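Local coordinates for protein Cyclase/dehydrase (Mycobacterium smegmatis str. MC2 155, PDB 5Z8O) that is of unknown function but, as a START-superfamily relative of polyketide cyclases and lipid-transport proteins, probably binds a hydrophobic ligand, at residues E33-I39 with Q50-E56; V8-A14 with P97-T103; H85-Q91 with D108-K114. All blocks are in the same frame, centred on the assembly; numbering follows the deposited sequence. Where two conformers were deposited one is given.

Contact 1 of 3, residues E33-I39 with Q50-E56; sequences EIKGCWI and QLRLDVE
The indole of Trp38 runs alongside Arg52, the two side chains rising together from a hydrogen-bonded antiparallel pair. The planes of indole and guanidinium stand 70° apart, and the contact runs along the aliphatic stem, with Trp38 CE3 3.8 Å from Arg52 CD. Asp54 approaches the indole at its edge, its CG 3.6 Å from Trp38 CZ3 and its carboxylate plane steeply turned from the ring. Arg52, extended with CG anti to the backbone N (chi1 168°), grips this carboxylate side-on: Arg52 NE reaches Asp54 OD1 at 2.8 Å and Arg52 NH2 reaches Asp54 OD2 at 2.9 Å. The paired bonds hold both flat groups in place beside the ring. Gly36 suits its position because, lacking a side chain, it lets Trp38 CH2 come within 3.5 Å of Gly36 CA. Asp54 O is opposite two successive residues, Lys35 and Gly36, in a classic beta bulge; Lys35 N bonds to Asp54 O at 2.9 Å, Gly36 N only weakly. The other face is apolar: Ile34 and Leu53 cross at about a right angle, Ile34 CG2 to Leu53 CD1 3.6 Å, while Ile39 and Leu51 run alongside each other. Arg52 also forms a salt bridge with Asp84 of the second subunit, whose Gln82 packs on Trp38. In the sheet, strand 34-42 is outermost within the chain and strand 48-57 lies between it and strand 60-69, with Phe24 packed on Cys37 and Leu51.

Contact 2 of 3, residues V8-A14 with P97-T103; sequences VEVAASA and PLGPDST
Thr103 faces the backbone of residues 10-14, and its side chain, modelled in two conformers, can be followed in the one described here. Thr103 CB lies 3.6 Å from Ala12 O. In this conformer Thr103 OG1, set between the backbone N and the carbonyl carbon (chi1 52°), donates to Ala12 O at 3.0 Å, tilted 33° from the carbonyl plane. Thr103 CG2 sits against Ala14 N and Ala12 O, with Ala14 CB next at 3.7 Å. So placed, a threonine can offer a hydroxyl to a carbonyl and a methyl to an alanine. Its backbone is bound as well, since Val10 N donates to Thr103 O at 2.9 Å and Thr103 N to Val10 O at 3.0 Å. Further out, Leu98 crosses Glu9 at about a right angle, Leu98 CD1 lying against the carboxylate end and CG of Glu9. Beyond the Val10-Thr103 bridge the chain passes through an inverse gamma turn centred on Ala11 to Ser13, the N-cap of helix 14-22, whose OG bonds to Thr16. Val10 and Ala12 also pack on Val141 of helix 119-144. The bridge thus joins the first strand to strand 103-113 in a sheet packed by the long C-terminal helix, as in the helix-grip fold of START and Bet v 1-like proteins.

Contact 3 of 3, residues H85-Q91 with D108-K114; sequences HFTKQEQ and DLDVEVK
Glu112 O receives two backbone N-H groups, from Thr87 N at 3.0 Å and, more weakly, from Lys88 N at 3.4 Å. Thr87 and Lys88 thus share one partner in a classic beta bulge, and Thr87 N approaches from above the carbonyl plane, 44° out of it. The packing there is tight, with Thr87 OG1 just 3.0 Å from Glu112 CB. On the face of Lys88, Glu90, Asp110 and Glu112, Lys88 extends with CG anti to its own amide nitrogen (chi1 172°), which carries Lys88 NZ across to Asp110 OD2 at 3.0 Å. In this salt bridge Lys88 NZ meets Asp110 OD2 from above the carboxylate plane, 54° out of it. Glu90 OE1 makes a long salt bridge to the same Lys88 NZ, completing a network, so the lysine probably eases the repulsion between Glu90 and Asp110. A flexible, charged lysine fits this partly exposed surface. On the other side Phe86 presents its edge to Val111, Phe86 CE2 to Val111 CB 4.1 Å, and also brings Phe86 CE2 to Val113 CG1 at 3.8 Å. Gln89 NE2 lies 3.4 Å from Leu109 CD1, an aliphatic-to-amide packing contact. Beyond the bulge, Lys114 N bonds to His85 O at 2.7 Å. The two strands form a beta hairpin: strand 75-83 flanks strand 86-97, strand 4-10 lies beyond strand 103-113, and helix 119-144 packs Val122 against Val111 and Val113 and Ala126 against Leu109.

All three contacts belong to one antiparallel sheet. Contacts 1 and 2 lie on opposite sides of the chain's centre, about 27 Å apart between centres; contacts 2 and 3 are likewise opposed, at about 28 Å, while contacts 1 and 3 are nearer, at about 16 Å. None touches another. Along the chain, residues 8-14 come first, contact 1 lies entirely before residues 85-91, and residues 97-103 precede 108-114, so contacts 2 and 3 interleave. Contact 2 brings strand 4-10 beside strand 103-113, whose other edge pairs with strand 86-97 in the hairpin of contact 3. One sheet thus carries dimer contacts at its 34-42/48-57 end and the first-strand closure at the other.

Contact 1 of 3, residues E33-I39 with Q50-E56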
loop_
_atom_site.group_PDB
_atom_site.type_symbol
_atom_site.label_atom_id
_atom_site.label_comp_id
_atom_site.label_asym_id
_atom_site.label_seq_id
_atom_site.Cartn_x
_atom_site.Cartn_y
_atom_site.Cartn_z
ATOM N N GLU B 33 1.396 17.084 5.592
ATOM C CA GLU B 33 2.192 15.888 5.837
ATOM C C GLU B 33 1.694 14.674 5.065
ATOM O O GLU B 33 2.330 13.617 5.125
ATOM C CB GLU B 33 2.180 15.563 7.332
ATOM C CG GLU B 33 2.659 16.698 8.207
ATOM C CD GLU B 33 1.944 16.718 9.541
ATOM O OE1 GLU B 33 1.544 15.636 10.018
ATOM O OE2 GLU B 33 1.758 17.820 10.098
ATOM N N ILE B 34 0.615 14.811 4.306
ATOM C CA ILE B 34 0.091 13.735 3.476
ATOM C C ILE B 34 0.480 14.035 2.038
ATOM O O ILE B 34 0.034 15.028 1.454
ATOM C CB ILE B 34 -1.429 13.589 3.627
ATOM C CG1 ILE B 34 -1.785 13.178 5.058
ATOM C CG2 ILE B 34 -1.974 12.589 2.617
ATOM C CD1 ILE B 34 -3.270 13.021 5.300
ATOM N N LYS B 35 1.349 13.198 1.478
ATOM C CA LYS B 35 1.842 13.426 0.127
ATOM C C LYS B 35 1.003 12.743 -0.941
ATOM O O LYS B 35 1.030 13.173 -2.099
ATOM C CB LYS B 35 3.297 12.956 0.020
ATOM C CG LYS B 35 4.288 13.817 0.799
ATOM C CD LYS B 35 3.759 15.230 1.021
ATOM C CE LYS B 35 4.890 16.223 1.207
ATOM N NZ LYS B 35 5.255 16.342 2.647
ATOM N N GLY B 36 0.259 11.701 -0.587
ATOM C CA GLY B 36 -0.572 11.020 -1.558
ATOM C C GLY B 36 -1.618 10.172 -0.879
ATOM O O GLY B 36 -1.420 9.687 0.239
ATOM N N CYS B 37 -2.739 9.988 -1.564
ATOM C CA CYS B 37 -3.776 9.083 -1.095
ATOM C C CYS B 37 -4.456 8.499 -2.319
ATOM O O CYS B 37 -4.889 9.243 -3.203
ATOM C CB CYS B 37 -4.790 9.796 -0.198
ATOM S SG CYS B 37 -6.039 8.684 0.479
ATOM N N TRP B 38 -4.548 7.173 -2.364
ATOM C CA TRP B 38 -5.085 6.482 -3.524
ATOM C C TRP B 38 -6.135 5.477 -3.088
ATOM O O TRP B 38 -5.936 4.732 -2.124
ATOM C CB TRP B 38 -3.985 5.762 -4.311
ATOM C CG TRP B 38 -2.938 6.679 -4.832
ATOM C CD1 TRP B 38 -2.889 7.255 -6.070
ATOM C CD2 TRP B 38 -1.761 7.105 -4.140
ATOM N NE1 TRP B 38 -1.760 8.032 -6.181
ATOM C CE2 TRP B 38 -1.048 7.952 -5.012
ATOM C CE3 TRP B 38 -1.242 6.858 -2.864
ATOM C CZ2 TRP B 38 0.156 8.555 -4.649
ATOM C CZ3 TRP B 38 -0.044 7.454 -2.508
ATOM C CH2 TRP B 38 0.640 8.293 -3.398
ATOM N N ILE B 39 -7.248 5.466 -3.810
ATOM C CA ILE B 39 -8.295 4.470 -3.615
ATOM C C ILE B 39 -7.841 3.161 -4.249
ATOM O O ILE B 39 -7.595 3.097 -5.460
ATOM C CB ILE B 39 -9.617 4.954 -4.220
ATOM C CG1 ILE B 39 -10.009 6.292 -3.586
ATOM C CG2 ILE B 39 -10.710 3.909 -4.039
ATOM C CD1 ILE B 39 -11.239 6.911 -4.183
ATOM N N GLN B 50 -10.758 0.513 0.402
ATOM C CA GLN B 50 -9.366 0.355 0.803
ATOM C C GLN B 50 -8.548 1.510 0.241
ATOM O O GLN B 50 -8.729 1.899 -0.916
ATOM C CB GLN B 50 -8.796 -0.986 0.316
ATOM C CG GLN B 50 -7.405 -1.310 0.854
ATOM C CD GLN B 50 -6.832 -2.586 0.263
ATOM O OE1 GLN B 50 -6.960 -2.841 -0.934
ATOM N NE2 GLN B 50 -6.195 -3.395 1.105
ATOM N N LEU B 51 -7.654 2.056 1.064
ATOM C CA LEU B 51 -6.851 3.212 0.690
ATOM C C LEU B 51 -5.373 2.936 0.917
ATOM O O LEU B 51 -4.998 2.169 1.806
ATOM C CB LEU B 51 -7.229 4.467 1.495
ATOM C CG LEU B 51 -8.686 4.912 1.560
ATOM C CD1 LEU B 51 -8.836 6.028 2.590
ATOM C CD2 LEU B 51 -9.159 5.375 0.189
ATOM N N ARG B 52 -4.537 3.595 0.117
ATOM C CA ARG B 52 -3.129 3.791 0.432
ATOM C C ARG B 52 -2.911 5.250 0.811
ATOM O O ARG B 52 -3.329 6.153 0.077
ATOM C CB ARG B 52 -2.225 3.419 -0.747
ATOM C CG ARG B 52 -0.776 3.873 -0.555
ATOM C CD ARG B 52 0.139 3.535 -1.739
ATOM N NE ARG B 52 1.464 4.124 -1.544
ATOM C CZ ARG B 52 2.570 3.734 -2.173
ATOM N NH1 ARG B 52 2.530 2.739 -3.048
ATOM N NH2 ARG B 52 3.722 4.340 -1.919
ATOM N N LEU B 53 -2.251 5.479 1.946
ATOM C CA LEU B 53 -1.943 6.823 2.425
ATOM C C LEU B 53 -0.436 6.940 2.591
ATOM O O LEU B 53 0.176 6.155 3.326
ATOM C CB LEU B 53 -2.658 7.116 3.746
ATOM C CG LEU B 53 -2.482 8.524 4.318
ATOM C CD1 LEU B 53 -3.480 9.481 3.686
ATOM C CD2 LEU B 53 -2.614 8.521 5.837
ATOM N N ASP B 54 0.163 7.890 1.876
ATOM C CA ASP B 54 1.580 8.217 2.001
ATOM C C ASP B 54 1.774 9.473 2.842
ATOM O O ASP B 54 1.223 10.530 2.520
ATOM C CB ASP B 54 2.227 8.389 0.628
ATOM C CG ASP B 54 2.541 7.062 -0.034
ATOM O OD1 ASP B 54 1.947 6.041 0.372
ATOM O OD2 ASP B 54 3.392 7.036 -0.949
ATOM N N VAL B 55 2.532 9.351 3.930
ATOM C CA VAL B 55 2.812 10.477 4.810
ATOM C C VAL B 55 4.310 10.745 4.740
ATOM O O VAL B 55 5.110 9.824 4.543
ATOM C CB VAL B 55 2.356 10.176 6.258
ATOM C CG1 VAL B 55 2.792 11.265 7.226
ATOM C CG2 VAL B 55 0.847 9.986 6.308
ATOM N N GLU B 56 4.693 12.014 4.886
ATOM C CA GLU B 56 6.098 12.402 4.939
ATOM C C GLU B 56 6.343 13.292 6.147
ATOM O O GLU B 56 5.668 14.315 6.312
ATOM C CB GLU B 56 6.532 13.124 3.660
ATOM C CG GLU B 56 8.042 13.237 3.518
ATOM C CD GLU B 56 8.462 14.014 2.285
ATOM O OE1 GLU B 56 8.678 15.240 2.399
ATOM O OE2 GLU B 56 8.578 13.400 1.204
HETATM O O HOH W 1 7.343 16.385 5.120
#

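Contact 2 of 3, residues V8-A14 with P97-T103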
loop_
_atom_site.group_PDB
_atom_site.type_symbol
_atom_site.label_atom_id
_atom_site.label_comp_id
_atom_site.label_asym_id
_atom_site.label_seq_id
_atom_site.Cartn_x
_atom_site.Cartn_y
_atom_site.Cartn_z
ATOM N N VAL B 8 -15.324 19.028 17.411
ATOM C CA VAL B 8 -15.132 20.394 16.940
ATOM C C VAL B 8 -16.389 20.848 16.208
ATOM O O VAL B 8 -16.999 20.078 15.458
ATOM C CB VAL B 8 -13.883 20.513 16.037
ATOM C CG1 VAL B 8 -13.970 19.554 14.855
ATOM C CG2 VAL B 8 -13.696 21.946 15.562
ATOM N N GLU B 9 -16.789 22.094 16.450
ATOM C CA GLU B 9 -17.868 22.723 15.702
ATOM C C GLU B 9 -17.273 23.381 14.463
ATOM O O GLU B 9 -16.314 24.153 14.566
ATOM C CB GLU B 9 -18.590 23.762 16.561
ATOM C CG GLU B 9 -19.442 23.171 17.669
ATOM C CD GLU B 9 -20.240 24.220 18.426
ATOM O OE1 GLU B 9 -19.776 24.665 19.501
ATOM O OE2 GLU B 9 -21.316 24.614 17.942
ATOM N N VAL B 10 -17.845 23.083 13.301
ATOM C CA VAL B 10 -17.328 23.565 12.027
ATOM C C VAL B 10 -18.399 24.398 11.339
ATOM O O VAL B 10 -19.581 24.036 11.344
ATOM C CB VAL B 10 -16.876 22.400 11.120
ATOM C CG1 VAL B 10 -16.231 22.930 9.856
ATOM C CG2 VAL B 10 -15.914 21.483 11.863
ATOM N N ALA B 11 -17.979 25.510 10.736
ATOM C CA ALA B 11 -18.898 26.450 10.096
ATOM C C ALA B 11 -19.156 26.044 8.643
ATOM O O ALA B 11 -18.840 26.759 7.692
ATOM C CB ALA B 11 -18.352 27.869 10.191
ATOM N N ALA B 12 -19.742 24.860 8.489
ATOM C CA ALA B 12 -20.109 24.351 7.176
ATOM C C ALA B 12 -21.210 23.317 7.347
ATOM O O ALA B 12 -21.383 22.739 8.423
ATOM C CB ALA B 12 -18.904 23.742 6.448
ATOM N N SER B 13 -21.956 23.099 6.269
ATOM C CA SER B 13 -23.040 22.129 6.293
ATOM C C SER B 13 -22.495 20.708 6.405
ATOM O O SER B 13 -21.319 20.438 6.142
ATOM C CB SER B 13 -23.903 22.258 5.041
ATOM O OG SER B 13 -23.177 21.885 3.882
ATOM N N ALA B 14 -23.383 19.789 6.800
ATOM C CA ALA B 14 -22.994 18.388 6.925
ATOM C C ALA B 14 -22.597 17.809 5.578
ATOM O O ALA B 14 -21.708 16.953 5.508
ATOM C CB ALA B 14 -24.131 17.573 7.544
ATOM N N PRO B 97 -25.350 17.386 12.008
ATOM C CA PRO B 97 -25.720 18.789 11.783
ATOM C C PRO B 97 -26.117 19.468 13.084
ATOM O O PRO B 97 -26.794 18.880 13.932
ATOM C CB PRO B 97 -26.906 18.699 10.814
ATOM C CG PRO B 97 -27.457 17.325 11.014
ATOM C CD PRO B 97 -26.283 16.452 11.354
ATOM N N LEU B 98 -25.681 20.717 13.236
ATOM C CA LEU B 98 -26.045 21.534 14.391
ATOM C C LEU B 98 -27.159 22.527 14.080
ATOM O O LEU B 98 -28.332 22.270 14.362
ATOM C CB LEU B 98 -24.815 22.281 14.911
ATOM C CG LEU B 98 -23.850 21.431 15.733
ATOM C CD1 LEU B 98 -22.686 22.267 16.220
ATOM C CD2 LEU B 98 -24.584 20.797 16.901
ATOM N N GLY B 99 -26.791 23.680 13.535
ATOM C CA GLY B 99 -27.751 24.677 13.132
ATOM C C GLY B 99 -27.997 24.636 11.642
ATOM O O GLY B 99 -27.692 23.647 10.967
ATOM N N PRO B 100 -28.578 25.706 11.097
ATOM C CA PRO B 100 -28.828 25.743 9.648
ATOM C C PRO B 100 -27.562 25.702 8.810
ATOM O O PRO B 100 -27.639 25.360 7.624
ATOM C CB PRO B 100 -29.580 27.068 9.452
ATOM C CG PRO B 100 -30.119 27.415 10.806
ATOM C CD PRO B 100 -29.109 26.897 11.781
ATOM N N ASP B 101 -26.398 26.026 9.384
ATOM C CA ASP B 101 -25.182 26.156 8.594
ATOM C C ASP B 101 -23.923 25.624 9.267
ATOM O O ASP B 101 -22.844 25.735 8.674
ATOM C CB ASP B 101 -24.961 27.630 8.216
ATOM C CG ASP B 101 -25.165 28.571 9.391
ATOM O OD1 ASP B 101 -24.747 28.226 10.517
ATOM O OD2 ASP B 101 -25.748 29.658 9.188
ATOM N N SER B 102 -24.010 25.060 10.470
ATOM C CA SER B 102 -22.845 24.524 11.160
ATOM C C SER B 102 -23.101 23.073 11.542
ATOM O O SER B 102 -24.248 22.623 11.620
ATOM C CB SER B 102 -22.498 25.346 12.409
ATOM O OG SER B 102 -23.559 25.323 13.349
ATOM N N THR B 103 -22.014 22.337 11.776
ATOM C CA THR B 103 -22.102 20.917 12.082
ATOM C C THR B 103 -21.068 20.535 13.131
ATOM O O THR B 103 -20.049 21.207 13.315
ATOM C CB THR B 103 -21.904 20.049 10.833
ATOM O OG1 THR B 103 -20.699 20.437 10.159
ATOM C CG2 THR B 103 -23.072 20.213 9.896
#

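Contact 3 of 3, residues H85-Q91 with D108-K114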
loop_
_atom_site.group_PDB
_atom_site.type_symbol
_atom_site.label_atom_id
_atom_site.label_comp_id
_atom_site.label_asym_id
_atom_site.label_seq_id
_atom_site.Cartn_x
_atom_site.Cartn_y
_atom_site.Cartn_z
ATOM N N HIS B 85 5.239 1.766 11.413
ATOM C CA HIS B 85 5.239 2.276 12.782
ATOM C C HIS B 85 4.029 1.853 13.617
ATOM O O HIS B 85 4.107 1.850 14.850
ATOM C CB HIS B 85 5.348 3.806 12.780
ATOM C CG HIS B 85 6.498 4.328 11.977
ATOM N ND1 HIS B 85 7.812 4.085 12.315
ATOM C CD2 HIS B 85 6.534 5.085 10.855
ATOM C CE1 HIS B 85 8.607 4.666 11.435
ATOM N NE2 HIS B 85 7.856 5.280 10.539
ATOM N N PHE B 86 2.914 1.495 12.985
ATOM C CA PHE B 86 1.686 1.205 13.713
ATOM C C PHE B 86 1.264 -0.244 13.524
ATOM O O PHE B 86 1.340 -0.785 12.416
ATOM C CB PHE B 86 0.546 2.133 13.267
ATOM C CG PHE B 86 0.775 3.578 13.599
ATOM C CD1 PHE B 86 1.546 4.381 12.778
ATOM C CD2 PHE B 86 0.214 4.136 14.737
ATOM C CE1 PHE B 86 1.758 5.710 13.085
ATOM C CE2 PHE B 86 0.420 5.465 15.050
ATOM C CZ PHE B 86 1.193 6.253 14.223
ATOM N N THR B 87 0.822 -0.869 14.617
ATOM C CA THR B 87 0.133 -2.151 14.542
ATOM C C THR B 87 -1.380 -2.000 14.480
ATOM O O THR B 87 -2.062 -2.904 13.985
ATOM C CB THR B 87 0.489 -3.029 15.745
ATOM O OG1 THR B 87 0.186 -2.326 16.953
ATOM C CG2 THR B 87 1.964 -3.382 15.735
ATOM N N LYS B 88 -1.915 -0.883 14.967
ATOM C CA LYS B 88 -3.348 -0.628 14.962
ATOM C C LYS B 88 -3.569 0.863 14.767
ATOM O O LYS B 88 -2.842 1.682 15.337
ATOM C CB LYS B 88 -4.006 -1.097 16.270
ATOM C CG LYS B 88 -5.474 -0.707 16.435
ATOM C CD LYS B 88 -6.056 -1.278 17.729
ATOM C CE LYS B 88 -7.288 -0.517 18.168
ATOM N NZ LYS B 88 -8.130 -1.290 19.129
ATOM N N GLN B 89 -4.558 1.209 13.944
ATOM C CA GLN B 89 -5.029 2.588 13.858
ATOM C C GLN B 89 -6.481 2.550 13.404
ATOM O O GLN B 89 -6.763 2.259 12.237
ATOM C CB GLN B 89 -4.172 3.423 12.913
ATOM C CG GLN B 89 -4.549 4.895 12.906
ATOM C CD GLN B 89 -5.354 5.277 11.691
ATOM O OE1 GLN B 89 -5.311 4.591 10.669
ATOM N NE2 GLN B 89 -6.106 6.366 11.793
ATOM N N GLU B 90 -7.398 2.809 14.331
ATOM C CA GLU B 90 -8.827 2.814 14.052
ATOM C C GLU B 90 -9.361 4.218 14.293
ATOM O O GLU B 90 -9.235 4.748 15.402
ATOM C CB GLU B 90 -9.546 1.790 14.927
ATOM C CG GLU B 90 -9.105 0.359 14.650
ATOM C CD GLU B 90 -9.808 -0.647 15.539
ATOM O OE1 GLU B 90 -10.627 -0.220 16.379
ATOM O OE2 GLU B 90 -9.521 -1.856 15.414
ATOM N N GLN B 91 -9.925 4.828 13.250
ATOM C CA GLN B 91 -10.382 6.211 13.309
ATOM C C GLN B 91 -11.820 6.302 12.821
ATOM O O GLN B 91 -12.146 5.797 11.743
ATOM C CB GLN B 91 -9.479 7.126 12.477
ATOM C CG GLN B 91 -9.839 8.597 12.595
ATOM C CD GLN B 91 -8.736 9.508 12.106
ATOM O OE1 GLN B 91 -8.200 10.310 12.867
ATOM N NE2 GLN B 91 -8.397 9.395 10.827
ATOM N N ASP B 108 -12.876 9.892 16.754
ATOM C CA ASP B 108 -12.225 8.997 17.700
ATOM C C ASP B 108 -11.025 8.349 17.025
ATOM O O ASP B 108 -11.113 7.920 15.873
ATOM C CB ASP B 108 -13.179 7.909 18.197
ATOM C CG ASP B 108 -14.381 8.474 18.917
ATOM O OD1 ASP B 108 -15.435 7.808 18.910
ATOM O OD2 ASP B 108 -14.276 9.579 19.489
ATOM N N LEU B 109 -9.905 8.267 17.742
ATOM C CA LEU B 109 -8.689 7.677 17.199
ATOM C C LEU B 109 -8.088 6.721 18.218
ATOM O O LEU B 109 -7.800 7.116 19.351
ATOM C CB LEU B 109 -7.683 8.761 16.810
ATOM C CG LEU B 109 -6.332 8.256 16.312
ATOM C CD1 LEU B 109 -6.482 7.598 14.937
ATOM C CD2 LEU B 109 -5.324 9.392 16.268
ATOM N N ASP B 110 -7.910 5.467 17.812
ATOM C CA ASP B 110 -7.416 4.401 18.677
ATOM C C ASP B 110 -6.215 3.772 17.984
ATOM O O ASP B 110 -6.377 3.080 16.973
ATOM C CB ASP B 110 -8.509 3.367 18.953
ATOM C CG ASP B 110 -8.145 2.418 20.073
ATOM O OD1 ASP B 110 -7.190 2.718 20.818
ATOM O OD2 ASP B 110 -8.823 1.380 20.214
ATOM N N VAL B 111 -5.012 4.016 18.510
ATOM C CA VAL B 111 -3.787 3.599 17.840
ATOM C C VAL B 111 -2.943 2.720 18.759
ATOM O O VAL B 111 -3.017 2.788 19.988
ATOM C CB VAL B 111 -2.956 4.803 17.343
ATOM C CG1 VAL B 111 -3.778 5.669 16.416
ATOM C CG2 VAL B 111 -2.450 5.621 18.513
ATOM N N GLU B 112 -2.115 1.895 18.118
ATOM C CA GLU B 112 -1.094 1.061 18.741
ATOM C C GLU B 112 0.169 1.283 17.922
ATOM O O GLU B 112 0.114 1.230 16.689
ATOM C CB GLU B 112 -1.453 -0.435 18.667
ATOM C CG GLU B 112 -2.489 -1.071 19.612
ATOM C CD GLU B 112 -2.395 -0.653 21.055
ATOM O OE1 GLU B 112 -3.453 -0.442 21.680
ATOM O OE2 GLU B 112 -1.265 -0.554 21.572
ATOM N N VAL B 113 1.302 1.514 18.578
ATOM C CA VAL B 113 2.552 1.723 17.854
ATOM C C VAL B 113 3.415 0.481 18.021
ATOM O O VAL B 113 3.308 -0.245 19.016
ATOM C CB VAL B 113 3.304 2.994 18.305
ATOM C CG1 VAL B 113 2.507 4.241 17.941
ATOM C CG2 VAL B 113 3.584 2.949 19.791
ATOM N N LYS B 114 4.293 0.245 17.041
ATOM C CA LYS B 114 5.110 -0.968 17.058
ATOM C C LYS B 114 6.146 -0.928 18.172
ATOM O O LYS B 114 6.303 -1.904 18.915
ATOM C CB LYS B 114 5.790 -1.185 15.704
ATOM C CG LYS B 114 4.833 -1.593 14.597
ATOM C CD LYS B 114 5.515 -1.601 13.238
ATOM C CE LYS B 114 4.562 -2.088 12.154
ATOM N NZ LYS B 114 5.261 -2.410 10.880
HETATM O O HOH W 2 7.630 0.135 10.990
#